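Local coordinates for nitrogen regulatory protein P-II (Thiomonas intermedia, PDB 5D4N) that binds adenine nucleotides and bicarbonate as a PII-like signalling protein tied to the carboxysome, and probably regulates partner proteins in response, at residues K11-L16 with L63-A68. Sequence-based numbering, arbitrary orientation.
Sequences KLEIIL and LIMIIA. With AMP (adenosine monophosphate), chain F; ADP (adenosine-5'-diphosphate), chain D.
Leu12 and Ala68, Ile14 and Ile66, and Leu16 and Ile64 form three antiparallel hydrogen-bonded pairs, each closed by two backbone bonds, of which Leu16 N to Ile64 O is the longest at 3.1 Å. On the face bearing Ile64 and Ile66, Leu16 lies side by side with Ile64, and its CD2 branch does the touching: it meets Ile64 CG1 at 3.8 Å and Ile66 CD1 at 3.9 Å. With chi1 at 77°, Leu16 CG sits between backbone N and carbonyl carbon, which swings that branch over the neighbouring strand. On the other face the thioether of Met65 reaches across to Glu13, its SD 3.9 Å from Glu13 CB, while Met65 CG packs on Ile15 CG1. At the end of the pairing the alkyl part of Lys11 covers Ile67, CD to CG2 at 3.6 Å; a bend at chi3 (75°) turns NZ back toward Glu13, where it forms a 3.1 Å salt bridge to OE2 on the anti side, NZ lying 29° out of the carboxylate plane. These are the two central strands of the PII ferredoxin-like fold, with 36-46 flanking 63-70 and 92-100 flanking 7-17. Helices 21-31 and 72-88 cover the Leu16 face; the Met65 face turns to the trimer core, where Lys11 NZ also bridges Glu13 OE1 of the second subunit and bonds to its His96, while Glu13 OE1 takes Lys11 of the third subunit, linking the subunits around the trimer. With an alanine here instead of Lys11, Glu13 of this chain and Glu13 of the second subunit would probably lose this cationic mate, and Ile67 CG2 the alkyl chain packed on it. The strand pair also reaches two nucleotide pockets: Leu63 CD1 lies 3.4 Å from ADP O2', and Ile67 O 3.3 Å from AMP C2.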
loop_
_atom_site.group_PDB
_atom_site.type_symbol
_atom_site.label_atom_id
_atom_site.label_comp_id
_atom_site.label_asym_id
_atom_site.label_seq_id
_atom_site.Cartn_x
_atom_site.Cartn_y
_atom_site.Cartn_z
ATOM N N LYS A 11 0.207 0.294 -10.506
ATOM C CA LYS A 11 0.979 -0.236 -9.387
ATOM C C LYS A 11 0.280 -1.486 -8.916
ATOM O O LYS A 11 -0.906 -1.451 -8.560
ATOM C CB LYS A 11 1.083 0.759 -8.235
ATOM C CG LYS A 11 2.166 0.375 -7.200
ATOM C CD LYS A 11 1.934 1.046 -5.854
ATOM C CE LYS A 11 0.811 0.431 -5.063
ATOM N NZ LYS A 11 0.689 1.117 -3.728
ATOM N N LEU A 12 1.006 -2.593 -8.946
ATOM C CA LEU A 12 0.444 -3.848 -8.438
ATOM C C LEU A 12 0.812 -4.026 -6.987
ATOM O O LEU A 12 1.926 -3.710 -6.573
ATOM C CB LEU A 12 1.044 -5.043 -9.203
ATOM C CG LEU A 12 0.892 -5.037 -10.734
ATOM C CD1 LEU A 12 1.432 -6.344 -11.319
ATOM C CD2 LEU A 12 -0.521 -4.831 -11.141
ATOM N N GLU A 13 -0.118 -4.597 -6.217
ATOM C CA GLU A 13 0.170 -5.091 -4.868
ATOM C C GLU A 13 -0.121 -6.593 -4.978
ATOM O O GLU A 13 -1.257 -6.968 -5.294
ATOM C CB GLU A 13 -0.744 -4.479 -3.797
ATOM C CG GLU A 13 -0.325 -3.035 -3.546
ATOM C CD GLU A 13 -1.149 -2.291 -2.510
ATOM O OE1 GLU A 13 -2.219 -2.792 -2.103
ATOM O OE2 GLU A 13 -0.730 -1.174 -2.134
ATOM N N ILE A 14 0.914 -7.431 -4.840
ATOM C CA ILE A 14 0.778 -8.889 -5.032
ATOM C C ILE A 14 1.000 -9.513 -3.672
ATOM O O ILE A 14 2.106 -9.414 -3.141
ATOM C CB ILE A 14 1.832 -9.375 -6.027
ATOM C CG1 ILE A 14 1.701 -8.634 -7.373
ATOM C CG2 ILE A 14 1.722 -10.917 -6.202
ATOM C CD1 ILE A 14 3.031 -8.689 -8.222
ATOM N N ILE A 15 -0.044 -10.117 -3.095
ATOM C CA ILE A 15 0.057 -10.665 -1.737
ATOM C C ILE A 15 0.061 -12.161 -1.843
ATOM O O ILE A 15 -0.850 -12.735 -2.422
ATOM C CB ILE A 15 -1.084 -10.149 -0.826
ATOM C CG1 ILE A 15 -1.047 -8.582 -0.756
ATOM C CG2 ILE A 15 -0.956 -10.809 0.569
ATOM C CD1 ILE A 15 -2.332 -7.896 -0.164
ATOM N N LEU A 16 1.116 -12.790 -1.337
ATOM C CA LEU A 16 1.260 -14.239 -1.465
ATOM C C LEU A 16 2.169 -14.801 -0.397
ATOM O O LEU A 16 2.837 -14.051 0.307
ATOM C CB LEU A 16 1.744 -14.627 -2.898
ATOM C CG LEU A 16 3.239 -14.425 -3.233
ATOM C CD1 LEU A 16 3.530 -14.966 -4.641
ATOM C CD2 LEU A 16 3.666 -12.961 -3.182
ATOM N N LEU A 63 3.513 -14.444 4.900
ATOM C CA LEU A 63 2.937 -13.701 3.773
ATOM C C LEU A 63 3.781 -12.486 3.489
ATOM O O LEU A 63 4.342 -11.878 4.405
ATOM C CB LEU A 63 1.507 -13.180 4.042
ATOM C CG LEU A 63 0.347 -14.145 4.012
ATOM C CD1 LEU A 63 -0.922 -13.402 4.409
ATOM C CD2 LEU A 63 0.144 -14.765 2.633
ATOM N N ILE A 64 3.869 -12.128 2.214
ATOM C CA ILE A 64 4.572 -10.918 1.801
ATOM C C ILE A 64 3.686 -10.150 0.832
ATOM O O ILE A 64 2.743 -10.713 0.256
ATOM C CB ILE A 64 5.955 -11.227 1.127
ATOM C CG1 ILE A 64 5.762 -12.068 -0.184
ATOM C CG2 ILE A 64 6.915 -11.889 2.092
ATOM C CD1 ILE A 64 7.022 -12.241 -1.014
ATOM N N MET A 65 3.993 -8.868 0.642
ATOM C CA MET A 65 3.318 -8.068 -0.365
ATOM C C MET A 65 4.381 -7.492 -1.251
ATOM O O MET A 65 5.289 -6.795 -0.761
ATOM C CB MET A 65 2.476 -6.931 0.248
ATOM C CG MET A 65 1.837 -6.083 -0.819
ATOM S SD MET A 65 0.633 -4.884 -0.169
ATOM C CE MET A 65 1.719 -3.813 0.842
ATOM N N ILE A 66 4.296 -7.796 -2.546
ATOM C CA ILE A 66 5.261 -7.259 -3.506
ATOM C C ILE A 66 4.566 -6.076 -4.162
ATOM O O ILE A 66 3.464 -6.235 -4.715
ATOM C CB ILE A 66 5.644 -8.328 -4.555
ATOM C CG1 ILE A 66 6.294 -9.530 -3.864
ATOM C CG2 ILE A 66 6.598 -7.682 -5.587
ATOM C CD1 ILE A 66 6.491 -10.772 -4.815
ATOM N N ILE A 67 5.206 -4.896 -4.105
ATOM C CA ILE A 67 4.651 -3.687 -4.691
ATOM C C ILE A 67 5.452 -3.469 -5.957
ATOM O O ILE A 67 6.683 -3.355 -5.894
ATOM C CB ILE A 67 4.837 -2.470 -3.734
ATOM C CG1 ILE A 67 4.089 -2.680 -2.410
ATOM C CG2 ILE A 67 4.396 -1.172 -4.433
ATOM C CD1 ILE A 67 4.535 -1.638 -1.329
ATOM N N ALA A 68 4.768 -3.386 -7.097
ATOM C CA ALA A 68 5.481 -3.224 -8.339
ATOM C C ALA A 68 4.839 -2.185 -9.224
ATOM O O ALA A 68 3.715 -2.396 -9.680
ATOM C CB ALA A 68 5.563 -4.573 -9.066
HETATM P P AMP F . 16.201 2.688 -7.538
HETATM O O1P AMP F . 16.002 2.180 -8.960
HETATM O O2P AMP F . 17.624 2.399 -7.097
HETATM O O3P AMP F . 15.778 4.101 -7.329
HETATM O "O5'" AMP F . 15.310 1.733 -6.595
HETATM C "C5'" AMP F . 15.351 1.916 -5.161
HETATM C "C4'" AMP F . 14.188 1.177 -4.550
HETATM O "O4'" AMP F . 12.954 1.762 -4.994
HETATM C "C3'" AMP F . 14.078 -0.285 -4.969
HETATM O "O3'" AMP F . 14.984 -1.116 -4.255
HETATM C "C2'" AMP F . 12.605 -0.569 -4.645
HETATM O "O2'" AMP F . 12.468 -0.763 -3.241
HETATM C "C1'" AMP F . 11.947 0.760 -5.075
HETATM N N9 AMP F . 11.471 0.721 -6.455
HETATM C C8 AMP F . 12.154 1.077 -7.593
HETATM N N7 AMP F . 11.491 0.860 -8.703
HETATM C C5 AMP F . 10.300 0.298 -8.266
HETATM C C6 AMP F . 9.165 -0.173 -8.954
HETATM N N6 AMP F . 9.056 -0.157 -10.296
HETATM N N1 AMP F . 8.133 -0.644 -8.211
HETATM C C2 AMP F . 8.243 -0.660 -6.875
HETATM N N3 AMP F . 9.280 -0.278 -6.117
HETATM C C4 AMP F . 10.273 0.215 -6.881
HETATM P PB ADP D . -6.690 -19.055 1.686
HETATM O O1B ADP D . -7.847 -19.443 0.939
HETATM O O2B ADP D . -5.602 -20.076 1.506
HETATM O O3B ADP D . -7.020 -18.971 3.160
HETATM P PA ADP D . -6.703 -16.432 0.216
HETATM O O1A ADP D . -6.215 -16.561 -1.183
HETATM O O2A ADP D . -8.237 -16.256 0.245
HETATM O O3A ADP D . -6.186 -17.632 1.145
HETATM O "O5'" ADP D . -6.048 -15.135 0.864
HETATM C "C5'" ADP D . -4.631 -15.117 1.100
HETATM C "C4'" ADP D . -4.233 -13.770 1.648
HETATM O "O4'" ADP D . -4.572 -12.745 0.694
HETATM C "C3'" ADP D . -4.985 -13.365 2.908
HETATM O "O3'" ADP D . -4.435 -13.965 4.078
HETATM C "C2'" ADP D . -4.794 -11.848 2.886
HETATM O "O2'" ADP D . -3.478 -11.536 3.297
HETATM C "C1'" ADP D . -4.913 -11.546 1.387
HETATM N N9 ADP D . -6.271 -11.156 1.017
HETATM C C8 ADP D . -7.299 -11.970 0.612
HETATM N N7 ADP D . -8.445 -11.350 0.467
HETATM C C5 ADP D . -8.150 -10.034 0.788
HETATM C C6 ADP D . -8.932 -8.858 0.790
HETATM N N6 ADP D . -10.251 -8.846 0.534
HETATM N N1 ADP D . -8.310 -7.691 1.079
HETATM C C2 ADP D . -7.006 -7.711 1.381
HETATM N N3 ADP D . -6.178 -8.760 1.444
HETATM C C4 ADP D . -6.813 -9.896 1.119
#